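Local coordinates for epimerase domain-containing protein (PDB 6ZLK) that interconverts UDP-glucuronic acid and UDP-galacturonic acid by inverting the sugar at C4 with bound NAD, at residues M1-T6 with I75-H80; R213-I218 with E246-L251; A82-V87 with V99-M104; E238-G243 with S288-Y293. All coordinates share one frame; numbering follows the deposited sequence.

Contact 1: residues M1-T6 with I75-H80; sequences MKILVT and IDVVYH
T6 and H80 meet through two unlike first torsions. With chi1 at 73°, the T6 hydroxyl sits between its own backbone N and carbonyl carbon, while H80 swings CG away from its backbone N (chi1 175°) and presents ND1 at the ring edge. T6 OG1 and H80 ND1 lie 2.7 Å apart, a hydrogen bond in which either atom could donate; A82 N adds a second partner for the hydroxyl, and H80 NE2 is engaged by T106. At the other end, D76 turns its carboxylate back to the start of segment 1-6, where the anti lone pair of OD2 takes K2 N at 2.9 Å. K2 O accepts D76 N at 2.8 Å and, more weakly, V77 N. Between these ends the strands 2-6 and 77-80 run parallel: L4 N binds V77 O, Y79 N binds L4 O, and T6 N binds Y79 O at 2.9 Å. I3 lies alongside Y79, its CG2 3.6 Å from CD2 near the ring plane, whereas L4 CB rests 4.0 Å from I75 CG2 among the side chains of the other face. This is the parallel core of a Rossmann fold, in which strand 2-6 leads to the glycine-rich loop of the family. Chemically, the pairing satisfies the facing backbone groups internally, and the histidine held from both ring nitrogens is fixed in rotation.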
# COMPACT_ATOMS: atom_id res chain seq x y z
N MET A 1 -27.56 -3.15 -18.92
CA MET A 1 -26.24 -3.30 -18.25
C MET A 1 -26.48 -3.48 -16.75
O MET A 1 -27.31 -2.72 -16.17
CB MET A 1 -25.44 -2.03 -18.47
CG MET A 1 -24.13 -2.07 -17.72
SD MET A 1 -23.03 -0.97 -18.50
CE MET A 1 -22.56 -1.97 -19.91
N LYS A 2 -25.77 -4.40 -16.12
CA LYS A 2 -25.95 -4.68 -14.69
C LYS A 2 -24.68 -4.21 -13.99
O LYS A 2 -23.58 -4.64 -14.33
CB LYS A 2 -26.21 -6.14 -14.37
CG LYS A 2 -26.73 -6.37 -12.96
CD LYS A 2 -27.35 -7.71 -12.67
CE LYS A 2 -27.89 -7.74 -11.27
NZ LYS A 2 -28.79 -8.89 -11.06
N ILE A 3 -24.86 -3.38 -13.00
CA ILE A 3 -23.77 -2.62 -12.36
C ILE A 3 -23.80 -2.92 -10.86
O ILE A 3 -24.83 -2.72 -10.19
CB ILE A 3 -23.94 -1.12 -12.64
CG1 ILE A 3 -24.03 -0.82 -14.14
CG2 ILE A 3 -22.82 -0.36 -11.98
CD1 ILE A 3 -24.48 0.55 -14.42
N LEU A 4 -22.66 -3.31 -10.32
CA LEU A 4 -22.47 -3.48 -8.87
C LEU A 4 -21.86 -2.21 -8.34
O LEU A 4 -20.81 -1.76 -8.88
CB LEU A 4 -21.52 -4.63 -8.57
CG LEU A 4 -21.18 -4.81 -7.10
CD1 LEU A 4 -22.41 -5.21 -6.31
CD2 LEU A 4 -20.09 -5.85 -6.96
N VAL A 5 -22.48 -1.58 -7.35
CA VAL A 5 -21.91 -0.41 -6.66
C VAL A 5 -21.55 -0.80 -5.26
O VAL A 5 -22.51 -1.06 -4.47
CB VAL A 5 -22.84 0.81 -6.64
CG1 VAL A 5 -22.19 1.95 -5.89
CG2 VAL A 5 -23.21 1.23 -8.06
N THR A 6 -20.29 -0.91 -4.94
CA THR A 6 -19.92 -1.21 -3.53
C THR A 6 -19.96 0.11 -2.78
O THR A 6 -19.62 1.17 -3.36
CB THR A 6 -18.57 -1.91 -3.39
OG1 THR A 6 -17.53 -0.95 -3.66
CG2 THR A 6 -18.45 -3.09 -4.32
N ILE A 75 -22.80 -9.53 -13.40
CA ILE A 75 -22.37 -8.11 -13.35
C ILE A 75 -21.53 -7.75 -14.58
O ILE A 75 -20.61 -8.54 -14.92
CB ILE A 75 -21.59 -7.84 -12.06
CG1 ILE A 75 -22.47 -8.13 -10.85
CG2 ILE A 75 -21.00 -6.45 -12.09
CD1 ILE A 75 -23.68 -7.24 -10.77
N ASP A 76 -21.86 -6.66 -15.22
CA ASP A 76 -21.08 -6.09 -16.36
C ASP A 76 -20.01 -5.11 -15.89
O ASP A 76 -19.00 -4.95 -16.53
CB ASP A 76 -22.02 -5.40 -17.34
CG ASP A 76 -23.01 -6.40 -17.92
OD1 ASP A 76 -22.55 -7.38 -18.49
OD2 ASP A 76 -24.21 -6.25 -17.70
N VAL A 77 -20.30 -4.29 -14.89
CA VAL A 77 -19.48 -3.15 -14.46
C VAL A 77 -19.49 -3.15 -12.94
O VAL A 77 -20.57 -3.31 -12.31
CB VAL A 77 -20.02 -1.81 -14.99
CG1 VAL A 77 -19.26 -0.64 -14.42
CG2 VAL A 77 -19.96 -1.81 -16.52
N VAL A 78 -18.33 -2.98 -12.36
CA VAL A 78 -18.19 -2.73 -10.90
C VAL A 78 -17.73 -1.32 -10.67
O VAL A 78 -16.81 -0.87 -11.32
CB VAL A 78 -17.20 -3.69 -10.23
CG1 VAL A 78 -17.05 -3.32 -8.74
CG2 VAL A 78 -17.62 -5.14 -10.44
N TYR A 79 -18.49 -0.58 -9.87
CA TYR A 79 -18.04 0.67 -9.25
C TYR A 79 -17.65 0.37 -7.82
O TYR A 79 -18.52 0.04 -6.99
CB TYR A 79 -19.12 1.74 -9.27
CG TYR A 79 -19.27 2.47 -10.56
CD1 TYR A 79 -18.38 3.47 -10.94
CD2 TYR A 79 -20.38 2.28 -11.35
CE1 TYR A 79 -18.60 4.19 -12.10
CE2 TYR A 79 -20.62 2.99 -12.50
CZ TYR A 79 -19.72 3.98 -12.88
OH TYR A 79 -20.00 4.72 -13.99
N HIS A 80 -16.37 0.44 -7.53
CA HIS A 80 -15.86 0.04 -6.21
C HIS A 80 -15.62 1.29 -5.36
O HIS A 80 -14.57 1.94 -5.44
CB HIS A 80 -14.66 -0.89 -6.36
CG HIS A 80 -14.10 -1.18 -5.04
ND1 HIS A 80 -14.90 -1.44 -3.94
CD2 HIS A 80 -12.81 -1.38 -4.66
CE1 HIS A 80 -14.10 -1.69 -2.91
NE2 HIS A 80 -12.79 -1.70 -3.33

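Contact 2: residues R213-I218 with E246-L251; sequences RDFTYI and EQASIL. With UGB ((2S,3R,4S,5R,6R)-6-[[[(2R,3S,4R,5R)-5-(2,4-dioxopyrimidin-1-yl)-3,4-dihydroxy-oxolan-2-yl]methoxy-hydroxy-phosphoryl]oxy-hydroxy-phosphoryl]oxy-3,4,5-trihydroxy-oxane-2-carboxylic acid), chain G.
R213 and A248 form an antiparallel hydrogen-bonded pair, with R213 N to A248 O at 3.1 Å and A248 N returning to R213 O, and from this anchor the arginine climbs to the substrate. Its CB stands over the centre of the F215 ring. CG comes within 4.0 Å of the diphosphate oxygen O2B of the bound UDP-galacturonic acid, and a bend at chi2 (-68°) turns the chain so that CD passes 3.5 Å from O2B. NE donates to that same O2B at 2.6 Å, nearly straight at 170°, with the phosphate oxygen in the guanidinium plane. Further out, NH2 comes 3.3 Å from the ribose oxygen O3D, which lies over one face of the group, and NH1 is bound by P277 O. UDP-glucuronic acid, the other sugar nucleotide of the equilibrium mixture, is bound by the same NE. F215 points its ring edge at I250, with CZ 4.2 Å from CD1; that CD1 also reaches 3.3 Å from the ribose oxygen O4D. At D214 the chain makes an inverse gamma turn, and a weak bond joins Q247 NE2 to D214 OD1 at 3.2 Å, the amide and carboxylate planes being 81° apart; A282 N takes the other carboxylate oxygen. Here F215 backs the arginine and I250 flanks the ribose; an arginine on the UDP diphosphate marks the UDP-sugar site, as in related epimerases.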
# COMPACT_ATOMS: atom_id res chain seq x y z
N ARG A 213 -8.25 23.31 -0.99
CA ARG A 213 -8.62 22.06 -1.62
C ARG A 213 -9.28 22.35 -2.97
O ARG A 213 -9.92 23.41 -3.17
CB ARG A 213 -9.66 21.26 -0.81
CG ARG A 213 -9.20 20.80 0.56
CD ARG A 213 -8.13 19.73 0.42
NE ARG A 213 -7.65 19.19 1.71
CZ ARG A 213 -6.54 19.57 2.35
NH1 ARG A 213 -5.79 20.57 1.89
NH2 ARG A 213 -6.14 18.91 3.44
N ASP A 214 -9.15 21.37 -3.82
CA ASP A 214 -9.88 21.31 -5.11
C ASP A 214 -11.23 20.67 -4.85
O ASP A 214 -11.47 19.52 -5.23
CB ASP A 214 -9.08 20.45 -6.08
CG ASP A 214 -9.57 20.68 -7.48
OD1 ASP A 214 -10.70 21.21 -7.63
OD2 ASP A 214 -8.75 20.41 -8.40
N PHE A 215 -12.11 21.42 -4.26
CA PHE A 215 -13.41 20.90 -3.83
C PHE A 215 -14.23 20.54 -5.07
O PHE A 215 -14.35 21.34 -6.01
CB PHE A 215 -14.13 21.99 -3.08
CG PHE A 215 -13.50 22.31 -1.75
CD1 PHE A 215 -13.49 21.38 -0.72
CD2 PHE A 215 -12.89 23.54 -1.55
CE1 PHE A 215 -12.93 21.68 0.52
CE2 PHE A 215 -12.33 23.85 -0.31
CZ PHE A 215 -12.36 22.92 0.71
N THR A 216 -14.78 19.35 -5.06
CA THR A 216 -15.53 18.78 -6.19
C THR A 216 -17.00 18.67 -5.77
O THR A 216 -17.34 17.86 -4.94
CB THR A 216 -14.98 17.46 -6.70
OG1 THR A 216 -13.56 17.58 -6.90
CG2 THR A 216 -15.71 17.03 -7.96
N TYR A 217 -17.87 19.41 -6.43
CA TYR A 217 -19.31 19.31 -6.12
C TYR A 217 -19.78 17.93 -6.54
O TYR A 217 -19.39 17.35 -7.57
CB TYR A 217 -20.14 20.38 -6.85
CG TYR A 217 -21.57 20.31 -6.40
CD1 TYR A 217 -21.89 20.69 -5.09
CD2 TYR A 217 -22.60 19.99 -7.26
CE1 TYR A 217 -23.18 20.60 -4.62
CE2 TYR A 217 -23.91 19.92 -6.81
CZ TYR A 217 -24.20 20.30 -5.51
OH TYR A 217 -25.48 20.18 -5.04
N ILE A 218 -20.64 17.35 -5.70
CA ILE A 218 -21.08 15.95 -5.87
C ILE A 218 -21.63 15.71 -7.28
O ILE A 218 -21.32 14.67 -7.86
CB ILE A 218 -22.09 15.59 -4.78
CG1 ILE A 218 -22.54 14.14 -4.90
CG2 ILE A 218 -23.29 16.55 -4.76
CD1 ILE A 218 -21.48 13.07 -4.81
N GLU A 246 -13.56 25.04 -8.82
CA GLU A 246 -12.96 26.21 -8.13
C GLU A 246 -12.23 25.72 -6.88
O GLU A 246 -12.85 25.06 -6.05
CB GLU A 246 -14.05 27.20 -7.74
CG GLU A 246 -14.70 27.91 -8.92
CD GLU A 246 -15.98 28.72 -8.69
OE1 GLU A 246 -16.48 28.80 -7.51
OE2 GLU A 246 -16.49 29.28 -9.71
N GLN A 247 -10.97 26.07 -6.74
CA GLN A 247 -10.15 25.74 -5.55
C GLN A 247 -10.41 26.86 -4.55
O GLN A 247 -10.64 27.98 -4.94
CB GLN A 247 -8.68 25.56 -5.91
CG GLN A 247 -8.43 24.42 -6.90
CD GLN A 247 -8.79 24.77 -8.33
OE1 GLN A 247 -8.38 25.82 -8.84
NE2 GLN A 247 -9.61 23.95 -8.99
N ALA A 248 -10.39 26.54 -3.26
CA ALA A 248 -10.60 27.59 -2.26
C ALA A 248 -9.93 27.19 -0.94
O ALA A 248 -9.74 25.98 -0.69
CB ALA A 248 -12.08 27.84 -2.02
N SER A 249 -9.68 28.18 -0.08
CA SER A 249 -9.23 27.90 1.30
C SER A 249 -10.46 27.64 2.20
O SER A 249 -11.57 28.05 1.86
CB SER A 249 -8.38 29.00 1.83
OG SER A 249 -9.16 30.17 2.06
N ILE A 250 -10.21 27.15 3.42
CA ILE A 250 -11.27 27.00 4.41
C ILE A 250 -11.75 28.39 4.83
O ILE A 250 -12.99 28.58 5.00
CB ILE A 250 -10.79 26.13 5.56
CG1 ILE A 250 -10.65 24.70 5.08
CG2 ILE A 250 -11.68 26.29 6.77
CD1 ILE A 250 -11.97 24.02 4.79
N LEU A 251 -10.87 29.37 4.91
CA LEU A 251 -11.31 30.74 5.26
C LEU A 251 -12.20 31.29 4.15
O LEU A 251 -13.19 32.01 4.47
CB LEU A 251 -10.10 31.62 5.48
CG LEU A 251 -9.30 31.31 6.74
CD1 LEU A 251 -8.06 32.18 6.77
CD2 LEU A 251 -10.11 31.45 8.00
N1 UGB G . -11.16 20.94 8.38
C2 UGB G . -11.33 22.01 9.23
O2 UGB G . -10.68 23.05 9.15
N3 UGB G . -12.32 21.84 10.16
C4 UGB G . -13.11 20.73 10.33
O4 UGB G . -13.95 20.72 11.24
C5 UGB G . -12.85 19.65 9.42
C6 UGB G . -11.90 19.79 8.50
PA UGB G . -12.47 17.62 4.47
PB UGB G . -10.21 16.31 3.16
O'P UGB G . -12.15 11.49 3.70
O'Q UGB G . -12.74 10.83 1.79
C1' UGB G . -9.36 14.12 2.04
O1A UGB G . -13.50 18.46 3.82
O1B UGB G . -9.91 15.56 4.42
C1D UGB G . -10.15 21.07 7.32
C2' UGB G . -8.94 13.98 0.59
O2' UGB G . -8.42 15.23 0.13
O2A UGB G . -12.84 16.67 5.55
O2B UGB G . -9.34 17.43 2.72
C2D UGB G . -9.33 19.80 7.17
O2D UGB G . -8.31 19.83 8.15
C3' UGB G . -10.15 13.55 -0.22
O3' UGB G . -9.76 13.38 -1.59
O3A UGB G . -11.72 16.81 3.31
O3B UGB G . -10.28 15.21 2.01
C3D UGB G . -8.86 19.93 5.71
O3D UGB G . -7.70 20.74 5.63
C4' UGB G . -10.77 12.31 0.41
O4' UGB G . -9.81 11.24 0.50
C4D UGB G . -10.05 20.63 5.02
O4D UGB G . -10.82 21.24 6.09
C5' UGB G . -11.21 12.66 1.83
O5' UGB G . -10.01 12.95 2.54
C5D UGB G . -10.94 19.73 4.21
O5D UGB G . -11.30 18.58 5.01
C6' UGB G . -12.08 11.57 2.49
O HOH W 1 -15.11 23.77 -6.59

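Contact 3: residues A82-V87 with V99-M104; sequences AAIPGV and VTNNIM. With NAD (nicotinamide-adenine-dinucleotide), chain E.
N102 lays its amide alongside the backbone of I84, while N101, its neighbour on the helix, meets the I84 side chain and turns its own amide to the cofactor. N102 binds I84 twice: OD1 accepts I84 N at 2.8 Å, in the carbonyl plane on a lone pair, and ND2 donates to I84 O at 3.1 Å, nearly in its own amide plane. A chi2 of -5° puts OD1 nearly eclipsed with CA, which sets both ends of the amide against the one residue; T152 is a further partner of ND2. The same OD1 also lies 3.2 Å from A83 CB. N101 has almost the same first torsion, but a chi2 of -62° turns OD1 to N6A of NAD, whose N-H it accepts at 2.9 Å. The I84 side chain crosses N101 obliquely, CG1 standing 3.8 Å from ND2. A water donates to both A82 O and N101 O, joining the two backbones. On the loop, A82 CB approaches the adenine, 3.6 Å from C4A, and A83 CB the nicotinamide ribose. Within the helix V99 O accepts from both I103 N and M104 N, a wider pi-type turn. The loop follows strand 77-80; helix 96-113 packs beside helix 148-167 through I103, and its V99 and I103 meet their counterparts in the second subunit.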
# COMPACT_ATOMS: atom_id res chain seq x y z
N ALA A 82 -16.64 1.20 -1.86
CA ALA A 82 -16.58 0.81 -0.43
C ALA A 82 -15.18 1.07 0.11
O ALA A 82 -14.20 0.72 -0.59
CB ALA A 82 -16.93 -0.62 -0.23
N ALA A 83 -15.09 1.70 1.26
CA ALA A 83 -13.84 2.02 1.91
C ALA A 83 -14.14 2.62 3.26
O ALA A 83 -15.33 2.98 3.51
CB ALA A 83 -13.09 3.01 1.07
N ILE A 84 -13.10 2.75 4.05
CA ILE A 84 -13.12 3.61 5.25
C ILE A 84 -12.39 4.86 4.83
O ILE A 84 -11.19 4.79 4.52
CB ILE A 84 -12.46 2.93 6.47
CG1 ILE A 84 -13.21 1.65 6.82
CG2 ILE A 84 -12.47 3.93 7.63
CD1 ILE A 84 -14.61 1.82 7.33
N PRO A 85 -13.07 6.02 4.78
CA PRO A 85 -12.44 7.27 4.39
C PRO A 85 -12.03 8.02 5.66
O PRO A 85 -12.35 7.64 6.75
CB PRO A 85 -13.58 7.93 3.61
CG PRO A 85 -14.80 7.64 4.48
CD PRO A 85 -14.53 6.22 4.99
N GLY A 86 -11.33 9.10 5.48
CA GLY A 86 -11.11 10.01 6.63
C GLY A 86 -9.63 10.05 6.91
O GLY A 86 -9.07 9.06 7.50
N VAL A 87 -9.01 11.12 6.44
CA VAL A 87 -7.55 11.33 6.57
C VAL A 87 -7.23 11.35 8.08
O VAL A 87 -6.22 10.83 8.49
CB VAL A 87 -7.16 12.62 5.83
CG1 VAL A 87 -5.77 13.10 6.19
CG2 VAL A 87 -7.33 12.46 4.32
N VAL A 99 -7.02 -0.90 6.74
CA VAL A 99 -6.33 -1.98 5.99
C VAL A 99 -7.34 -3.05 5.53
O VAL A 99 -7.33 -3.49 4.41
CB VAL A 99 -5.24 -2.58 6.87
CG1 VAL A 99 -4.67 -3.81 6.21
CG2 VAL A 99 -4.16 -1.58 7.15
N THR A 100 -8.21 -3.51 6.41
CA THR A 100 -9.16 -4.57 6.08
C THR A 100 -10.12 -4.10 4.98
O THR A 100 -10.30 -4.77 4.00
CB THR A 100 -9.91 -4.94 7.35
OG1 THR A 100 -8.91 -5.51 8.23
CG2 THR A 100 -11.04 -5.90 7.04
N ASN A 101 -10.68 -2.93 5.15
CA ASN A 101 -11.75 -2.51 4.21
C ASN A 101 -11.19 -1.82 2.97
O ASN A 101 -11.93 -1.78 1.97
CB ASN A 101 -12.76 -1.63 4.93
CG ASN A 101 -13.44 -2.44 5.99
OD1 ASN A 101 -14.10 -3.42 5.63
ND2 ASN A 101 -13.21 -2.12 7.25
N ASN A 102 -9.97 -1.28 2.97
CA ASN A 102 -9.46 -0.56 1.80
C ASN A 102 -8.51 -1.47 1.01
O ASN A 102 -8.37 -1.22 -0.22
CB ASN A 102 -8.76 0.75 2.14
CG ASN A 102 -9.71 1.76 2.79
OD1 ASN A 102 -10.91 1.48 2.89
ND2 ASN A 102 -9.17 2.84 3.31
N ILE A 103 -7.85 -2.45 1.65
CA ILE A 103 -6.89 -3.34 0.95
C ILE A 103 -7.48 -4.74 0.77
O ILE A 103 -7.61 -5.18 -0.38
CB ILE A 103 -5.53 -3.36 1.67
CG1 ILE A 103 -5.00 -1.96 1.92
CG2 ILE A 103 -4.54 -4.18 0.86
CD1 ILE A 103 -3.66 -1.88 2.57
N MET A 104 -7.88 -5.39 1.86
CA MET A 104 -8.36 -6.79 1.75
C MET A 104 -9.64 -6.83 0.91
O MET A 104 -9.78 -7.71 0.06
CB MET A 104 -8.62 -7.44 3.12
CG MET A 104 -7.39 -7.80 3.87
SD MET A 104 -6.44 -9.07 3.01
CE MET A 104 -7.61 -10.26 2.41
PA NAD E . -18.83 6.75 2.85
O1A NAD E . -18.20 6.33 4.12
O2A NAD E . -20.01 7.67 2.87
O5B NAD E . -19.17 5.55 1.89
C5B NAD E . -18.41 4.32 1.84
C4B NAD E . -19.33 3.16 2.15
O4B NAD E . -18.55 1.94 2.09
C3B NAD E . -19.97 3.20 3.53
O3B NAD E . -21.37 3.44 3.49
C2B NAD E . -19.54 1.88 4.17
O2B NAD E . -20.52 1.24 4.97
C1B NAD E . -19.20 1.02 2.95
N9A NAD E . -18.24 -0.04 3.21
C8A NAD E . -16.99 0.08 3.76
N7A NAD E . -16.35 -1.06 3.87
C5A NAD E . -17.29 -1.99 3.43
C6A NAD E . -17.28 -3.39 3.33
N6A NAD E . -16.26 -4.17 3.77
N1A NAD E . -18.36 -4.00 2.80
C2A NAD E . -19.40 -3.24 2.40
N3A NAD E . -19.56 -1.91 2.49
C4A NAD E . -18.46 -1.35 2.99
O3 NAD E . -17.63 7.48 2.07
PN NAD E . -17.70 8.42 0.73
O1N NAD E . -17.36 9.77 1.15
O2N NAD E . -18.92 8.10 0.01
O5D NAD E . -16.48 7.81 -0.08
C5D NAD E . -16.75 6.90 -1.08
C4D NAD E . -15.45 6.57 -1.75
O4D NAD E . -14.88 7.75 -2.34
C3D NAD E . -14.38 5.98 -0.82
O3D NAD E . -13.66 4.94 -1.51
C2D NAD E . -13.41 7.14 -0.59
O2D NAD E . -12.11 6.69 -0.20
C1D NAD E . -13.56 7.85 -1.93
N1N NAD E . -13.31 9.28 -1.88
C2N NAD E . -14.17 10.12 -1.25
C3N NAD E . -13.92 11.44 -1.21
C7N NAD E . -14.79 12.39 -0.47
O7N NAD E . -14.48 13.56 -0.52
N7N NAD E . -15.89 11.92 0.14
C4N NAD E . -12.81 11.96 -1.92
C5N NAD E . -11.86 11.07 -2.43
C6N NAD E . -12.16 9.75 -2.45
O HOH W 2 -11.92 -0.92 -0.57

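Contact 4: residues E238-G243 with S288-Y293; sequences EVINIG and STLLQY
Y293 offers the edge of its ring to G243 O, which lies in the ring plane. The hydroxyl OH donates to that carbonyl at 2.7 Å, with the donor tilted 26° from the carbonyl plane, and CE2 of the same edge is also close, 3.3 Å from G243 O. I242 meets the ring at a slant instead, its CG2 3.8 Å from CZ. A chi1 of -179° extends the tyrosine out from its backbone toward the end of strand 239-242. Farther back, L291 drives its side chain at the strand: CD1 touches I242 CD1 at 4.0 Å, crossing it at about a right angle, and I240 CG2 at 4.1 Å, where the two residues meet tip to tip. L290 takes the next place along the strand, its CD1 3.9 Å from I240 CD1 and 4.0 Å from the aliphatic CG of E238, whose carboxylate is paired with K286. Helix 285-291 ends here; Q292 leaves it with a positive phi, and the chain then brings Y293 back to the strand. The joint thus packs the last turn of the helix on the strand 239-242, beside helix 218-230, which supplies A227 to L291. Chemically, it is a run of branched aliphatic groups in van der Waals contact, closed at one end by a single directional bond in which the hydroxyl must be the donor.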
# COMPACT_ATOMS: atom_id res chain seq x y z
N GLU A 238 -6.17 3.23 -17.02
CA GLU A 238 -5.89 4.66 -16.83
C GLU A 238 -6.23 5.09 -15.39
O GLU A 238 -7.21 4.54 -14.79
CB GLU A 238 -6.71 5.56 -17.75
CG GLU A 238 -6.28 5.49 -19.22
CD GLU A 238 -4.80 5.69 -19.49
OE1 GLU A 238 -4.15 6.48 -18.79
OE2 GLU A 238 -4.28 5.04 -20.42
N VAL A 239 -5.41 5.94 -14.84
CA VAL A 239 -5.73 6.70 -13.60
C VAL A 239 -6.19 8.09 -14.03
O VAL A 239 -5.47 8.75 -14.80
CB VAL A 239 -4.53 6.78 -12.66
CG1 VAL A 239 -4.84 7.59 -11.42
CG2 VAL A 239 -4.07 5.36 -12.31
N ILE A 240 -7.32 8.56 -13.51
CA ILE A 240 -7.96 9.82 -13.95
C ILE A 240 -8.34 10.63 -12.71
O ILE A 240 -9.18 10.13 -11.93
CB ILE A 240 -9.20 9.55 -14.83
CG1 ILE A 240 -8.87 8.58 -15.99
CG2 ILE A 240 -9.77 10.87 -15.28
CD1 ILE A 240 -10.08 8.25 -16.88
N ASN A 241 -7.77 11.81 -12.56
CA ASN A 241 -8.22 12.79 -11.52
C ASN A 241 -9.61 13.33 -11.87
O ASN A 241 -9.90 13.72 -13.04
CB ASN A 241 -7.32 14.00 -11.44
CG ASN A 241 -5.92 13.69 -10.96
OD1 ASN A 241 -5.71 12.77 -10.20
ND2 ASN A 241 -4.97 14.49 -11.42
N ILE A 242 -10.49 13.39 -10.87
CA ILE A 242 -11.82 14.03 -10.96
C ILE A 242 -11.83 15.15 -9.90
O ILE A 242 -11.86 14.82 -8.70
CB ILE A 242 -12.95 13.01 -10.71
CG1 ILE A 242 -12.87 11.82 -11.68
CG2 ILE A 242 -14.31 13.68 -10.73
CD1 ILE A 242 -13.06 12.21 -13.12
N GLY A 243 -11.71 16.39 -10.34
CA GLY A 243 -11.61 17.58 -9.49
C GLY A 243 -12.65 18.60 -9.83
O GLY A 243 -13.46 18.38 -10.75
N SER A 288 -10.76 15.55 -19.06
CA SER A 288 -11.32 16.28 -20.23
C SER A 288 -11.14 15.45 -21.51
O SER A 288 -12.08 15.27 -22.25
CB SER A 288 -10.66 17.66 -20.37
OG SER A 288 -11.16 18.26 -21.55
N THR A 289 -9.93 14.96 -21.76
CA THR A 289 -9.59 14.18 -22.96
C THR A 289 -10.40 12.88 -22.99
O THR A 289 -11.02 12.61 -24.02
CB THR A 289 -8.11 13.84 -23.03
OG1 THR A 289 -7.34 15.05 -22.98
CG2 THR A 289 -7.76 13.04 -24.26
N LEU A 290 -10.38 12.11 -21.91
CA LEU A 290 -10.92 10.73 -21.95
C LEU A 290 -12.41 10.66 -21.66
O LEU A 290 -13.00 9.72 -22.19
CB LEU A 290 -10.16 9.86 -20.97
CG LEU A 290 -8.68 9.73 -21.25
CD1 LEU A 290 -8.04 8.91 -20.18
CD2 LEU A 290 -8.40 9.09 -22.60
N LEU A 291 -12.94 11.61 -20.87
CA LEU A 291 -14.33 11.52 -20.36
C LEU A 291 -15.16 12.71 -20.83
O LEU A 291 -16.33 12.72 -20.51
CB LEU A 291 -14.35 11.46 -18.85
CG LEU A 291 -13.45 10.43 -18.20
CD1 LEU A 291 -13.58 10.53 -16.70
CD2 LEU A 291 -13.75 9.02 -18.71
N GLN A 292 -14.58 13.69 -21.52
CA GLN A 292 -15.26 14.97 -21.79
C GLN A 292 -15.74 15.56 -20.46
O GLN A 292 -16.74 16.25 -20.42
CB GLN A 292 -16.35 14.79 -22.85
CG GLN A 292 -15.78 14.43 -24.21
CD GLN A 292 -16.91 14.49 -25.21
OE1 GLN A 292 -17.68 13.55 -25.35
NE2 GLN A 292 -17.06 15.64 -25.86
N TYR A 293 -14.97 15.36 -19.40
CA TYR A 293 -15.28 15.92 -18.07
C TYR A 293 -15.02 17.41 -18.06
O TYR A 293 -13.95 17.91 -18.42
CB TYR A 293 -14.45 15.21 -17.00
CG TYR A 293 -14.73 15.71 -15.62
CD1 TYR A 293 -15.99 15.51 -15.06
CD2 TYR A 293 -13.75 16.34 -14.87
CE1 TYR A 293 -16.27 16.02 -13.81
CE2 TYR A 293 -14.03 16.82 -13.60
CZ TYR A 293 -15.27 16.59 -13.06
OH TYR A 293 -15.53 17.04 -11.79

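Overall arrangement
From the N terminus, contact 1 closes the first loop by bringing strand 77-80 beside strand 2-6. Contact 3 follows in series: its loop leaves the end of strand 77-80 and folds back onto helix 96-113, and the two contacts touch where T6 OG1 meets A82 N. Much later the other two cross. Contact 2 opens at 213-218 and contact 4 at 238-243; contact 2 closes at 246-251 before contact 4 closes at 288-293, and they touch through T216 and G243. Contacts 1, 2 and 4 reach the same mixed sheet, and contacts 1 and 2 lie on opposite sides of the chain's centre, their centres about 29 Å apart, contact 1 lying in the NAD-binding part and contact 2 at the UDP-sugar.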